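Local coordinates for putative cell surface protein (Streptococcus pyogenes, PDB 4OFQ) that probably serves as a cell-surface adhesin of the antigen I/II family, represented here by its C-terminal domain of beta-sandwich fold, at residues 232-237 against 331-336; 237-242 against 292-297; 48-53 against 141-146; 85-90 against 147-152; 19-24 against 38-43. All blocks are in the same frame, centred on the assembly; numbering follows the deposited sequence.

From the N terminus, contact 5 comes first, closing a short loop between strands 17-20 and 38-45. The chain then runs through 48-53 and 85-90 before returning to 141-146 and 147-152, and contacts 3 and 4 cross: one ties the end of helix 135-143 to a loop, the other pairs strands 80-87 and 149-157. Strand 149-157 also borders 38-45, which puts contacts 4 and 5 in one sheet. In the C-terminal half contact 1 encloses contact 2; they share Tyr237 on strand 237-242, paired on one flank with 323-332 and on the other with 289-294. A salt bridge, Lys24 to Asp233, connects contact 5 with contact 1 and joins the N-terminal and C-terminal halves of the chain.

Contact 1 (232-237 against 331-336); sequences YDLTEY and YVNGNP
Tyr237 and Val332 face each other as an antiparallel non-hydrogen-bonded pair, and just beyond them Asn333 N donates to Glu236 O (2.9 Å) where 331-336 turns back on itself. The Asn333 amide reaches over to the incoming loop and uses both ends. Its OD1 takes the backbone N of Thr235 (2.7 Å) and that of Glu236 (3.1 Å), both from the same face of the amide, while ND2 gives an in-plane bond to Asp233 O (2.8 Å). With both ends engaged, the flip state of the amide is fixed. Glu236 answers from the loop: CG lies anti to the backbone N (chi1 175°), and the extended chain passes alongside Tyr331 CB to place OE1 on Gly334 N (2.7 Å). On the face that carries both side chains, Tyr237 CD2 lies beside Val332 CG2. Asn335 ND2 and its own N both bond Val332 O. Strands 323-332 and 335-338 thus form a beta hairpin closed by a type I' turn from Val332 to Asn335, with Asn333 pinning the loop before strand 237-242.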
# COMPACT_ATOMS: atom_id res chain seq x y z
N TYR A 232 -8.05 -0.67 -2.43
CA TYR A 232 -7.78 0.11 -3.63
C TYR A 232 -8.53 -0.44 -4.83
O TYR A 232 -8.89 -1.62 -4.88
CB TYR A 232 -6.28 0.10 -3.96
CG TYR A 232 -5.72 -1.30 -4.10
CD1 TYR A 232 -5.24 -1.99 -2.99
CD2 TYR A 232 -5.69 -1.94 -5.33
CE1 TYR A 232 -4.75 -3.27 -3.09
CE2 TYR A 232 -5.19 -3.21 -5.45
CZ TYR A 232 -4.72 -3.87 -4.34
OH TYR A 232 -4.24 -5.15 -4.46
N ASP A 233 -8.74 0.42 -5.81
CA ASP A 233 -9.28 0.02 -7.11
C ASP A 233 -8.14 -0.11 -8.11
O ASP A 233 -7.01 0.27 -7.83
CB ASP A 233 -10.29 1.06 -7.57
CG ASP A 233 -11.40 1.25 -6.56
OD1 ASP A 233 -11.97 0.22 -6.16
OD2 ASP A 233 -11.66 2.39 -6.14
N LEU A 234 -8.45 -0.63 -9.30
CA LEU A 234 -7.42 -0.90 -10.29
C LEU A 234 -7.27 0.21 -11.33
O LEU A 234 -8.25 0.63 -11.94
CB LEU A 234 -7.72 -2.23 -10.99
CG LEU A 234 -7.54 -3.47 -10.11
CD1 LEU A 234 -8.04 -4.74 -10.79
CD2 LEU A 234 -6.07 -3.60 -9.71
N THR A 235 -6.04 0.70 -11.54
CA THR A 235 -5.79 1.71 -12.57
C THR A 235 -4.79 1.25 -13.65
O THR A 235 -4.70 1.84 -14.73
CB THR A 235 -5.36 3.07 -11.98
OG1 THR A 235 -4.23 2.89 -11.12
CG2 THR A 235 -6.50 3.68 -11.18
N GLU A 236 -4.03 0.20 -13.34
CA GLU A 236 -3.06 -0.35 -14.29
C GLU A 236 -2.85 -1.84 -14.07
O GLU A 236 -2.75 -2.28 -12.92
CB GLU A 236 -1.71 0.36 -14.16
CG GLU A 236 -0.59 -0.25 -15.03
CD GLU A 236 0.74 0.46 -14.86
OE1 GLU A 236 1.18 0.64 -13.71
OE2 GLU A 236 1.34 0.84 -15.89
N TYR A 237 -2.79 -2.60 -15.16
CA TYR A 237 -2.49 -4.04 -15.14
C TYR A 237 -1.95 -4.30 -16.54
O TYR A 237 -2.70 -4.47 -17.51
CB TYR A 237 -3.75 -4.87 -14.86
CG TYR A 237 -3.51 -6.33 -14.45
CD1 TYR A 237 -3.28 -7.33 -15.41
CD2 TYR A 237 -3.56 -6.71 -13.12
CE1 TYR A 237 -3.07 -8.67 -15.04
CE2 TYR A 237 -3.35 -8.04 -12.74
CZ TYR A 237 -3.11 -9.01 -13.69
OH TYR A 237 -2.94 -10.32 -13.28
N TYR A 331 2.97 -4.74 -14.42
CA TYR A 331 2.80 -3.49 -13.67
C TYR A 331 1.39 -3.49 -13.13
O TYR A 331 0.44 -3.52 -13.90
CB TYR A 331 3.04 -2.29 -14.58
CG TYR A 331 4.49 -2.11 -14.94
CD1 TYR A 331 5.04 -2.78 -16.03
CD2 TYR A 331 5.33 -1.30 -14.18
CE1 TYR A 331 6.38 -2.63 -16.36
CE2 TYR A 331 6.66 -1.15 -14.50
CZ TYR A 331 7.18 -1.81 -15.59
OH TYR A 331 8.51 -1.68 -15.92
N VAL A 332 1.24 -3.53 -11.81
CA VAL A 332 -0.08 -3.46 -11.20
C VAL A 332 -0.16 -2.17 -10.40
O VAL A 332 0.55 -2.03 -9.41
CB VAL A 332 -0.32 -4.63 -10.22
CG1 VAL A 332 -1.72 -4.56 -9.63
CG2 VAL A 332 -0.11 -5.96 -10.93
N ASN A 333 -1.01 -1.24 -10.84
CA ASN A 333 -1.08 0.08 -10.20
C ASN A 333 0.32 0.68 -9.97
O ASN A 333 0.64 1.15 -8.89
CB ASN A 333 -1.90 0.03 -8.90
CG ASN A 333 -3.40 -0.09 -9.15
OD1 ASN A 333 -3.83 -0.32 -10.27
ND2 ASN A 333 -4.20 0.09 -8.11
N GLY A 334 1.15 0.63 -11.00
CA GLY A 334 2.47 1.24 -10.92
C GLY A 334 3.55 0.41 -10.24
O GLY A 334 4.71 0.82 -10.24
N ASN A 335 3.19 -0.74 -9.66
CA ASN A 335 4.18 -1.61 -9.03
C ASN A 335 4.73 -2.59 -10.05
O ASN A 335 3.98 -3.38 -10.61
CB ASN A 335 3.55 -2.42 -7.88
CG ASN A 335 3.02 -1.54 -6.77
OD1 ASN A 335 3.77 -1.15 -5.86
ND2 ASN A 335 1.74 -1.23 -6.82
N PRO A 336 6.04 -2.54 -10.31
CA PRO A 336 6.61 -3.52 -11.24
C PRO A 336 6.85 -4.85 -10.54
O PRO A 336 7.42 -4.85 -9.44
CB PRO A 336 7.94 -2.89 -11.65
CG PRO A 336 8.31 -2.01 -10.51
CD PRO A 336 7.01 -1.51 -9.91

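Contact 2 (237-242 against 292-297); sequences YKFVDQ and LAFKQD
Tyr237 and Phe294 project side by side from neighbouring strands, their ring planes 82° apart. The meeting is oblique, and Tyr237 CD1 approaches Phe294 CD1 at 3.8 Å. Phe239 extends from the same face of the sheet, and its CD1 lies alongside Leu292 CD2 (3.8 Å). Leu292 O sits at the edge of the Phe239 ring, in its plane; Tyr237 O has the same relation to the Phe294 ring. On the other face, Lys238 lays the aliphatic part of its chain against Ala293 CB, 3.7 Å from Lys238 CG. The antiparallel backbones hold these groups in register: Phe239 and Leu292 exchange two bonds, the shorter from Phe239 N to Leu292 O (2.7 Å), and Phe294 N donates almost straight to Tyr237 O. Where the strands part, a water accepts from Tyr237 N and donates to Phe294 O. Phe308 meets both the Tyr237 and Phe294 rings edge-to-face, and Tyr237 OH bonds Trp224 O. Backbone bonds therefore set the register, while apolar contact among the buried rings and Leu292 packs the inner face; on the more exposed face Lys238 spends only its stem on Ala293 and leads its charged end away from the contact.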
# COMPACT_ATOMS: atom_id res chain seq x y z
N TYR A 237 -2.79 -2.60 -15.16
CA TYR A 237 -2.49 -4.04 -15.14
C TYR A 237 -1.95 -4.30 -16.54
O TYR A 237 -2.70 -4.47 -17.51
CB TYR A 237 -3.75 -4.87 -14.86
CG TYR A 237 -3.51 -6.33 -14.45
CD1 TYR A 237 -3.28 -7.33 -15.41
CD2 TYR A 237 -3.56 -6.71 -13.12
CE1 TYR A 237 -3.07 -8.67 -15.04
CE2 TYR A 237 -3.35 -8.04 -12.74
CZ TYR A 237 -3.11 -9.01 -13.69
OH TYR A 237 -2.94 -10.32 -13.28
N LYS A 238 -0.63 -4.30 -16.65
CA LYS A 238 0.05 -4.29 -17.94
C LYS A 238 1.21 -5.28 -17.95
O LYS A 238 2.03 -5.29 -17.02
CB LYS A 238 0.57 -2.87 -18.22
CG LYS A 238 1.33 -2.73 -19.54
CD LYS A 238 1.60 -1.27 -19.87
CE LYS A 238 2.67 -0.68 -18.98
NZ LYS A 238 3.04 0.69 -19.47
N PHE A 239 1.27 -6.10 -19.00
CA PHE A 239 2.36 -7.04 -19.18
C PHE A 239 3.39 -6.38 -20.09
O PHE A 239 3.03 -5.85 -21.14
CB PHE A 239 1.87 -8.31 -19.88
CG PHE A 239 0.80 -9.07 -19.15
CD1 PHE A 239 -0.51 -8.64 -19.16
CD2 PHE A 239 1.10 -10.27 -18.50
CE1 PHE A 239 -1.51 -9.35 -18.52
CE2 PHE A 239 0.11 -10.99 -17.86
CZ PHE A 239 -1.21 -10.52 -17.87
N VAL A 240 4.66 -6.43 -19.70
CA VAL A 240 5.74 -5.93 -20.55
C VAL A 240 6.80 -7.03 -20.76
O VAL A 240 7.28 -7.64 -19.80
CB VAL A 240 6.39 -4.67 -19.96
CG1 VAL A 240 7.47 -4.17 -20.89
CG2 VAL A 240 5.34 -3.59 -19.74
N ASP A 241 7.17 -7.28 -22.00
CA ASP A 241 8.09 -8.39 -22.28
C ASP A 241 9.05 -7.99 -23.39
O ASP A 241 8.62 -7.72 -24.51
CB ASP A 241 7.29 -9.65 -22.66
CG ASP A 241 8.13 -10.90 -22.66
OD1 ASP A 241 9.31 -10.82 -23.03
OD2 ASP A 241 7.61 -11.96 -22.26
N GLN A 242 10.34 -7.90 -23.07
CA GLN A 242 11.36 -7.64 -24.08
C GLN A 242 11.79 -8.98 -24.63
O GLN A 242 12.60 -9.68 -24.02
CB GLN A 242 12.57 -6.92 -23.48
CG GLN A 242 13.76 -6.79 -24.44
CD GLN A 242 13.42 -6.03 -25.73
OE1 GLN A 242 13.03 -4.86 -25.69
NE2 GLN A 242 13.60 -6.70 -26.88
N LEU A 292 1.15 -5.71 -23.34
CA LEU A 292 -0.31 -5.85 -23.36
C LEU A 292 -0.86 -5.16 -22.12
O LEU A 292 -0.53 -5.52 -20.99
CB LEU A 292 -0.74 -7.33 -23.40
CG LEU A 292 -2.25 -7.61 -23.48
CD1 LEU A 292 -2.53 -8.87 -24.27
CD2 LEU A 292 -2.84 -7.73 -22.08
N ALA A 293 -1.70 -4.15 -22.34
CA ALA A 293 -2.24 -3.34 -21.25
C ALA A 293 -3.75 -3.42 -21.19
O ALA A 293 -4.44 -3.25 -22.21
CB ALA A 293 -1.81 -1.88 -21.40
N PHE A 294 -4.28 -3.65 -20.00
CA PHE A 294 -5.72 -3.54 -19.82
C PHE A 294 -6.17 -2.09 -19.91
O PHE A 294 -5.46 -1.18 -19.46
CB PHE A 294 -6.14 -4.18 -18.50
CG PHE A 294 -6.39 -5.65 -18.62
CD1 PHE A 294 -5.36 -6.55 -18.47
CD2 PHE A 294 -7.66 -6.12 -18.94
CE1 PHE A 294 -5.59 -7.92 -18.62
CE2 PHE A 294 -7.90 -7.48 -19.08
CZ PHE A 294 -6.86 -8.37 -18.92
N LYS A 295 -7.34 -1.86 -20.51
CA LYS A 295 -7.85 -0.50 -20.63
C LYS A 295 -8.33 0.03 -19.27
O LYS A 295 -9.00 -0.69 -18.52
CB LYS A 295 -8.99 -0.45 -21.63
CG LYS A 295 -8.56 -0.77 -23.06
CD LYS A 295 -9.77 -1.16 -23.91
CE LYS A 295 -9.34 -1.35 -25.36
NZ LYS A 295 -10.48 -1.79 -26.20
N GLN A 296 -8.01 1.29 -18.97
CA GLN A 296 -8.41 1.87 -17.69
C GLN A 296 -9.92 1.89 -17.46
O GLN A 296 -10.38 1.65 -16.35
CB GLN A 296 -7.85 3.28 -17.51
CG GLN A 296 -6.35 3.36 -17.39
CD GLN A 296 -5.89 4.70 -16.87
OE1 GLN A 296 -5.94 5.71 -17.57
NE2 GLN A 296 -5.44 4.72 -15.61
N ASP A 297 -10.68 2.20 -18.51
CA ASP A 297 -12.13 2.29 -18.35
C ASP A 297 -12.74 0.92 -17.99
O ASP A 297 -13.76 0.85 -17.29
CB ASP A 297 -12.80 2.91 -19.58
CG ASP A 297 -12.36 2.26 -20.88
OD1 ASP A 297 -11.22 2.53 -21.31
OD2 ASP A 297 -13.15 1.49 -21.46
O HOH W 1 -3.20 -1.25 -17.69

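Contact 3 (48-53 against 141-146); sequences DQYKGM and AYVQKG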
# COMPACT_ATOMS: atom_id res chain seq x y z
N ASP A 48 -12.99 15.73 24.40
CA ASP A 48 -14.40 15.87 24.75
C ASP A 48 -14.69 15.82 26.26
O ASP A 48 -15.44 16.65 26.78
CB ASP A 48 -15.23 14.83 24.00
CG ASP A 48 -16.70 14.99 24.25
OD1 ASP A 48 -17.29 15.96 23.73
OD2 ASP A 48 -17.27 14.14 24.96
N GLN A 49 -14.09 14.86 26.96
CA GLN A 49 -14.37 14.67 28.39
C GLN A 49 -13.95 15.87 29.25
O GLN A 49 -14.48 16.08 30.34
CB GLN A 49 -13.67 13.41 28.91
CG GLN A 49 -14.41 12.12 28.65
CD GLN A 49 -15.78 12.08 29.31
OE1 GLN A 49 -15.89 12.03 30.54
NE2 GLN A 49 -16.83 12.09 28.50
N TYR A 50 -12.98 16.63 28.76
CA TYR A 50 -12.40 17.73 29.53
C TYR A 50 -13.22 19.02 29.49
O TYR A 50 -12.94 19.95 30.25
CB TYR A 50 -10.98 18.03 29.04
CG TYR A 50 -10.06 16.84 29.13
CD1 TYR A 50 -9.96 16.10 30.30
CD2 TYR A 50 -9.30 16.44 28.03
CE1 TYR A 50 -9.13 15.00 30.38
CE2 TYR A 50 -8.46 15.34 28.10
CZ TYR A 50 -8.38 14.63 29.29
OH TYR A 50 -7.54 13.54 29.37
N LYS A 51 -14.22 19.07 28.61
CA LYS A 51 -15.01 20.29 28.42
C LYS A 51 -15.64 20.80 29.70
O LYS A 51 -16.28 20.04 30.43
CB LYS A 51 -16.11 20.05 27.37
CG LYS A 51 -16.94 21.27 27.05
CD LYS A 51 -17.96 20.97 25.96
CE LYS A 51 -18.74 22.22 25.56
NZ LYS A 51 -19.71 21.94 24.46
N GLY A 52 -15.46 22.09 29.97
CA GLY A 52 -16.11 22.74 31.08
C GLY A 52 -15.52 22.44 32.45
O GLY A 52 -15.99 22.96 33.45
N MET A 53 -14.48 21.61 32.50
CA MET A 53 -13.82 21.31 33.76
C MET A 53 -12.68 22.28 34.02
O MET A 53 -12.27 23.03 33.13
CB MET A 53 -13.30 19.87 33.78
CG MET A 53 -14.31 18.83 33.31
SD MET A 53 -13.93 17.16 33.88
CE MET A 53 -12.39 16.82 33.08
N ALA A 141 -7.60 27.19 25.17
CA ALA A 141 -8.17 27.34 23.83
C ALA A 141 -8.89 26.09 23.32
O ALA A 141 -9.93 26.21 22.66
CB ALA A 141 -7.08 27.76 22.83
N TYR A 142 -8.34 24.91 23.60
CA TYR A 142 -8.86 23.68 22.99
C TYR A 142 -9.32 22.63 24.00
O TYR A 142 -10.45 22.18 23.93
CB TYR A 142 -7.86 23.10 21.99
CG TYR A 142 -7.45 24.13 20.98
CD1 TYR A 142 -8.34 24.57 20.01
CD2 TYR A 142 -6.20 24.73 21.04
CE1 TYR A 142 -7.98 25.54 19.10
CE2 TYR A 142 -5.84 25.71 20.14
CZ TYR A 142 -6.73 26.11 19.18
OH TYR A 142 -6.36 27.09 18.29
N VAL A 143 -8.45 22.26 24.93
CA VAL A 143 -8.74 21.17 25.86
C VAL A 143 -9.96 21.44 26.74
O VAL A 143 -10.87 20.61 26.84
CB VAL A 143 -7.53 20.89 26.76
CG1 VAL A 143 -7.86 19.77 27.74
CG2 VAL A 143 -6.29 20.56 25.91
N GLN A 144 -9.95 22.60 27.39
CA GLN A 144 -11.02 22.99 28.31
C GLN A 144 -12.34 23.25 27.57
O GLN A 144 -13.42 23.24 28.18
CB GLN A 144 -10.60 24.22 29.11
CG GLN A 144 -11.50 24.56 30.28
CD GLN A 144 -10.95 25.70 31.12
OE1 GLN A 144 -10.50 26.72 30.59
NE2 GLN A 144 -10.97 25.54 32.44
N LYS A 145 -12.25 23.51 26.27
CA LYS A 145 -13.44 23.69 25.45
C LYS A 145 -13.92 22.38 24.81
O LYS A 145 -14.91 22.36 24.09
CB LYS A 145 -13.19 24.75 24.37
CG LYS A 145 -12.86 26.13 24.95
CD LYS A 145 -12.73 27.18 23.85
CE LYS A 145 -12.45 28.55 24.43
NZ LYS A 145 -12.25 29.56 23.36
N GLY A 146 -13.19 21.30 25.08
CA GLY A 146 -13.56 20.00 24.55
C GLY A 146 -13.44 19.92 23.03
O GLY A 146 -14.19 19.20 22.37
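Here a loop packs on the C-terminal end of a helix: 48-53, which follows strand 38-45, lies against the end of helix 135-143 in the N-terminal half of the chain. The apolar part falls to Tyr50 and Val143, whose side chains cross obliquely with Tyr50 CD2 3.6 Å from Val143 CG1. Nearer the backbone, Tyr50 CB sits 3.4 Å from Val143 O. The ring is anchored from beyond the contact, since Tyr50 OH bonds Asp174 and Phe175 meets it edge-to-face. Two polar bonds then link Gln144 to the loop. Gln144 O accepts from Gly52 N at 2.9 Å and is also approached by Lys51 CA (3.4 Å). The side chain of the same residue swings its CG away from the backbone N (chi1 -169°) and runs extended, which carries NE2 to Met53 O at 2.9 Å; donor and acceptor lie in each other's amide and carbonyl planes, and the bond is nearly straight (165°). Gln144 thus holds the loop through its main chain and its side-chain amide. The extended Lys51 stem passes Gly146 CA, 3.8 Å from Lys51 CB, and then Lys145 O, its end leading away. Gly146, with positive phi, ends the helix in a Schellman motif, and the type II turn from Tyr50 to Met53 docks against it.

Contact 4 (85-90 against 147-152); sequences IKAANG and LDITYN
Lys86 O is gripped by Thr150 N at 2.8 Å and more weakly by a water, with Ile149 CA also close by. The return bond, Lys86 N to Thr150 O (3.0 Å), completes this antiparallel hydrogen-bonded pair. The same water donates to Asp148 O and lies 2.6 Å from Thr150 OG1, bridging the two backbones on the face that carries Thr150; the bond from Ala88 N to Asp148 O is weak and bent. On the buried face Ile85 makes the main side-chain contacts. With CG1 placed beside the backbone N (chi1 -53°), its other branch, CG2, sits over one face of the Tyr151 ring, 3.7 Å from the centroid and 15° off the normal, a CH-pi contact. That methyl also touches Ile149 CG2 at 3.5 Å, while Ile149 CD1 turns the other way to meet Ala87 CB. Beyond the pairing, Leu147 CD2 touches Ala88 CB at 4.0 Å. Tyr151 is further fixed by stacking with Tyr66, an edge-to-face meeting with Trp130 and a bond from OH to Gln45. Strand 149-157 lies between 80-87 and 38-45, with Tyr142 of helix 135-143 packed on Ala87, Asn89 and Leu147 at the end of the pair.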
# COMPACT_ATOMS: atom_id res chain seq x y z
N ILE A 85 -3.32 19.57 10.72
CA ILE A 85 -3.62 19.28 12.12
C ILE A 85 -4.55 20.39 12.57
O ILE A 85 -4.13 21.56 12.66
CB ILE A 85 -2.37 19.26 13.01
CG1 ILE A 85 -1.31 18.31 12.44
CG2 ILE A 85 -2.75 18.83 14.43
CD1 ILE A 85 -0.03 18.24 13.29
N LYS A 86 -5.80 20.04 12.82
CA LYS A 86 -6.84 21.04 13.03
C LYS A 86 -7.71 20.76 14.23
O LYS A 86 -8.09 19.61 14.49
CB LYS A 86 -7.71 21.18 11.77
CG LYS A 86 -7.01 21.90 10.63
CD LYS A 86 -7.93 22.06 9.42
CE LYS A 86 -7.51 23.26 8.57
NZ LYS A 86 -6.06 23.29 8.28
N ALA A 87 -8.02 21.81 14.96
CA ALA A 87 -8.96 21.71 16.06
C ALA A 87 -10.37 21.64 15.50
O ALA A 87 -10.60 22.00 14.35
CB ALA A 87 -8.83 22.91 17.00
N ALA A 88 -11.31 21.19 16.32
CA ALA A 88 -12.71 21.07 15.91
C ALA A 88 -13.34 22.39 15.46
O ALA A 88 -14.32 22.39 14.72
CB ALA A 88 -13.52 20.46 17.02
N ASN A 89 -12.77 23.51 15.90
CA ASN A 89 -13.28 24.82 15.51
C ASN A 89 -12.68 25.30 14.21
O ASN A 89 -12.91 26.44 13.79
CB ASN A 89 -13.06 25.84 16.63
CG ASN A 89 -11.59 26.17 16.85
OD1 ASN A 89 -10.70 25.51 16.30
ND2 ASN A 89 -11.32 27.18 17.67
N GLY A 90 -11.90 24.44 13.57
CA GLY A 90 -11.27 24.76 12.30
C GLY A 90 -9.87 25.33 12.39
O GLY A 90 -9.19 25.43 11.37
N LEU A 147 -12.49 20.66 22.47
CA LEU A 147 -12.30 20.70 21.03
C LEU A 147 -11.23 19.70 20.59
O LEU A 147 -10.03 19.94 20.76
CB LEU A 147 -11.91 22.12 20.60
CG LEU A 147 -12.93 23.23 20.89
CD1 LEU A 147 -12.37 24.63 20.64
CD2 LEU A 147 -14.17 23.00 20.04
N ASP A 148 -11.68 18.59 20.02
CA ASP A 148 -10.76 17.55 19.55
C ASP A 148 -9.79 18.08 18.49
O ASP A 148 -10.11 19.00 17.74
CB ASP A 148 -11.52 16.37 18.93
CG ASP A 148 -12.41 15.64 19.92
OD1 ASP A 148 -12.24 15.79 21.16
OD2 ASP A 148 -13.29 14.90 19.44
N ILE A 149 -8.62 17.48 18.43
CA ILE A 149 -7.66 17.79 17.38
C ILE A 149 -7.65 16.63 16.40
O ILE A 149 -7.61 15.47 16.81
CB ILE A 149 -6.24 18.02 17.94
CG1 ILE A 149 -6.28 18.94 19.17
CG2 ILE A 149 -5.33 18.61 16.84
CD1 ILE A 149 -6.88 20.32 18.91
N THR A 150 -7.69 16.94 15.10
CA THR A 150 -7.66 15.93 14.05
C THR A 150 -6.37 16.03 13.24
O THR A 150 -6.06 17.08 12.68
CB THR A 150 -8.88 16.06 13.12
OG1 THR A 150 -10.08 15.91 13.89
CG2 THR A 150 -8.84 14.99 12.01
N TYR A 151 -5.63 14.92 13.19
CA TYR A 151 -4.37 14.85 12.46
C TYR A 151 -4.61 14.09 11.16
O TYR A 151 -5.17 12.99 11.17
CB TYR A 151 -3.30 14.13 13.29
CG TYR A 151 -2.90 14.80 14.60
CD1 TYR A 151 -3.78 14.87 15.67
CD2 TYR A 151 -1.62 15.33 14.78
CE1 TYR A 151 -3.42 15.48 16.88
CE2 TYR A 151 -1.24 15.93 15.99
CZ TYR A 151 -2.14 16.00 17.03
OH TYR A 151 -1.78 16.60 18.24
N ASN A 152 -4.20 14.67 10.04
CA ASN A 152 -4.32 13.99 8.76
C ASN A 152 -2.91 13.76 8.23
O ASN A 152 -2.22 14.71 7.87
CB ASN A 152 -5.14 14.85 7.80
CG ASN A 152 -5.58 14.09 6.58
OD1 ASN A 152 -4.76 13.62 5.80
ND2 ASN A 152 -6.89 13.99 6.40
O HOH W 2 -11.02 17.97 15.22

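Contact 5 (19-24 against 38-43); sequences TIVDDK and TLTYVA
Ile20 and Tyr41 form the close side of the contact, an antiparallel non-hydrogen-bonded pair in which Ile20 CB lies 3.7 Å from Tyr41 CD1. The isoleucine chain runs on past Thr40 O and crosses Leu39 obliquely, Ile20 CD1 to Leu39 CD2 at 3.9 Å. Thr19 O lies at the edge of the tyrosine ring, near its plane, and Lys18 makes a cation-pi contact with the ring. Strands 164-174 and 177-188 pack against this buried face, as expected for a beta sandwich, in which strand 17-20 pairs with 38-45. The backbone bonds are regular: Thr19 and Val42 exchange two, and Val21 N meets Thr40 O at 3.0 Å. The other face is looser and more exposed. There Thr19 CG2 comes 4.1 Å from Val42 CB, and Val21 CG2 stands 4.1 Å from Thr40 CG2 and slightly farther from Val42 CG2, while Thr40 OG1 bonds Ser154. Past Val21 the two segments diverge, and 19-24 leads on into a loop that Asp22 ties to Arg304 by a salt bridge. In the widening gap a water takes over, donating to Val21 O (2.8 Å), accepting from Thr40 N and bonding Thr38 O weakly.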
# COMPACT_ATOMS: atom_id res chain seq x y z
N THR A 19 -7.89 6.00 11.99
CA THR A 19 -8.39 5.17 10.90
C THR A 19 -7.52 5.43 9.67
O THR A 19 -6.73 6.37 9.65
CB THR A 19 -9.86 5.46 10.60
OG1 THR A 19 -10.36 4.48 9.67
CG2 THR A 19 -10.01 6.85 10.01
N ILE A 20 -7.62 4.56 8.67
CA ILE A 20 -6.92 4.76 7.41
C ILE A 20 -8.02 4.82 6.35
O ILE A 20 -8.99 4.07 6.41
CB ILE A 20 -5.91 3.61 7.12
CG1 ILE A 20 -5.23 3.81 5.77
CG2 ILE A 20 -6.60 2.23 7.19
CD1 ILE A 20 -4.14 2.79 5.49
N VAL A 21 -7.87 5.72 5.38
CA VAL A 21 -8.96 5.99 4.44
C VAL A 21 -8.51 5.88 2.99
O VAL A 21 -7.34 6.14 2.67
CB VAL A 21 -9.58 7.37 4.68
CG1 VAL A 21 -10.21 7.45 6.08
CG2 VAL A 21 -8.53 8.46 4.51
N ASP A 22 -9.42 5.49 2.11
CA ASP A 22 -9.07 5.42 0.70
C ASP A 22 -9.26 6.78 0.03
O ASP A 22 -9.52 7.78 0.71
CB ASP A 22 -9.82 4.31 -0.05
CG ASP A 22 -11.32 4.53 -0.11
OD1 ASP A 22 -11.82 5.64 0.21
OD2 ASP A 22 -12.02 3.58 -0.52
N ASP A 23 -9.16 6.78 -1.30
CA ASP A 23 -9.27 8.00 -2.10
C ASP A 23 -10.68 8.58 -2.10
O ASP A 23 -10.89 9.71 -2.54
CB ASP A 23 -8.78 7.77 -3.54
CG ASP A 23 -9.53 6.65 -4.26
OD1 ASP A 23 -10.14 5.78 -3.60
OD2 ASP A 23 -9.50 6.64 -5.51
N LYS A 24 -11.65 7.82 -1.60
CA LYS A 24 -13.01 8.32 -1.43
C LYS A 24 -13.40 8.54 0.04
O LYS A 24 -14.58 8.69 0.36
CB LYS A 24 -14.02 7.40 -2.11
CG LYS A 24 -13.74 7.19 -3.59
CD LYS A 24 -14.87 6.43 -4.28
CE LYS A 24 -14.35 5.63 -5.46
NZ LYS A 24 -13.35 4.60 -5.03
N THR A 38 0.18 4.86 -0.78
CA THR A 38 0.30 5.92 0.21
C THR A 38 -0.73 5.60 1.25
O THR A 38 -1.88 5.38 0.91
CB THR A 38 -0.03 7.30 -0.40
OG1 THR A 38 0.89 7.58 -1.46
CG2 THR A 38 0.06 8.40 0.67
N LEU A 39 -0.31 5.52 2.52
CA LEU A 39 -1.24 5.28 3.60
C LEU A 39 -1.66 6.60 4.24
O LEU A 39 -0.83 7.30 4.84
CB LEU A 39 -0.61 4.38 4.67
CG LEU A 39 0.03 3.12 4.09
CD1 LEU A 39 0.58 2.25 5.19
CD2 LEU A 39 -1.01 2.37 3.27
N THR A 40 -2.94 6.93 4.14
CA THR A 40 -3.44 8.17 4.73
C THR A 40 -4.32 7.89 5.93
O THR A 40 -5.38 7.27 5.81
CB THR A 40 -4.21 9.00 3.70
OG1 THR A 40 -3.31 9.41 2.67
CG2 THR A 40 -4.81 10.26 4.36
N TYR A 41 -3.84 8.33 7.09
CA TYR A 41 -4.53 8.13 8.35
C TYR A 41 -5.19 9.41 8.81
O TYR A 41 -4.67 10.52 8.58
CB TYR A 41 -3.53 7.69 9.43
CG TYR A 41 -2.82 6.38 9.16
CD1 TYR A 41 -3.43 5.16 9.44
CD2 TYR A 41 -1.50 6.37 8.70
CE1 TYR A 41 -2.76 3.96 9.21
CE2 TYR A 41 -0.83 5.19 8.48
CZ TYR A 41 -1.46 3.99 8.75
OH TYR A 41 -0.79 2.81 8.51
N VAL A 42 -6.32 9.26 9.50
CA VAL A 42 -6.96 10.37 10.17
C VAL A 42 -7.00 10.00 11.65
O VAL A 42 -7.59 8.98 12.02
CB VAL A 42 -8.38 10.60 9.62
CG1 VAL A 42 -9.05 11.81 10.30
CG2 VAL A 42 -8.35 10.76 8.10
N ALA A 43 -6.34 10.79 12.48
CA ALA A 43 -6.19 10.47 13.89
C ALA A 43 -6.90 11.53 14.71
O ALA A 43 -6.85 12.72 14.38
CB ALA A 43 -4.72 10.40 14.28
O HOH W 3 -4.74 5.11 2.71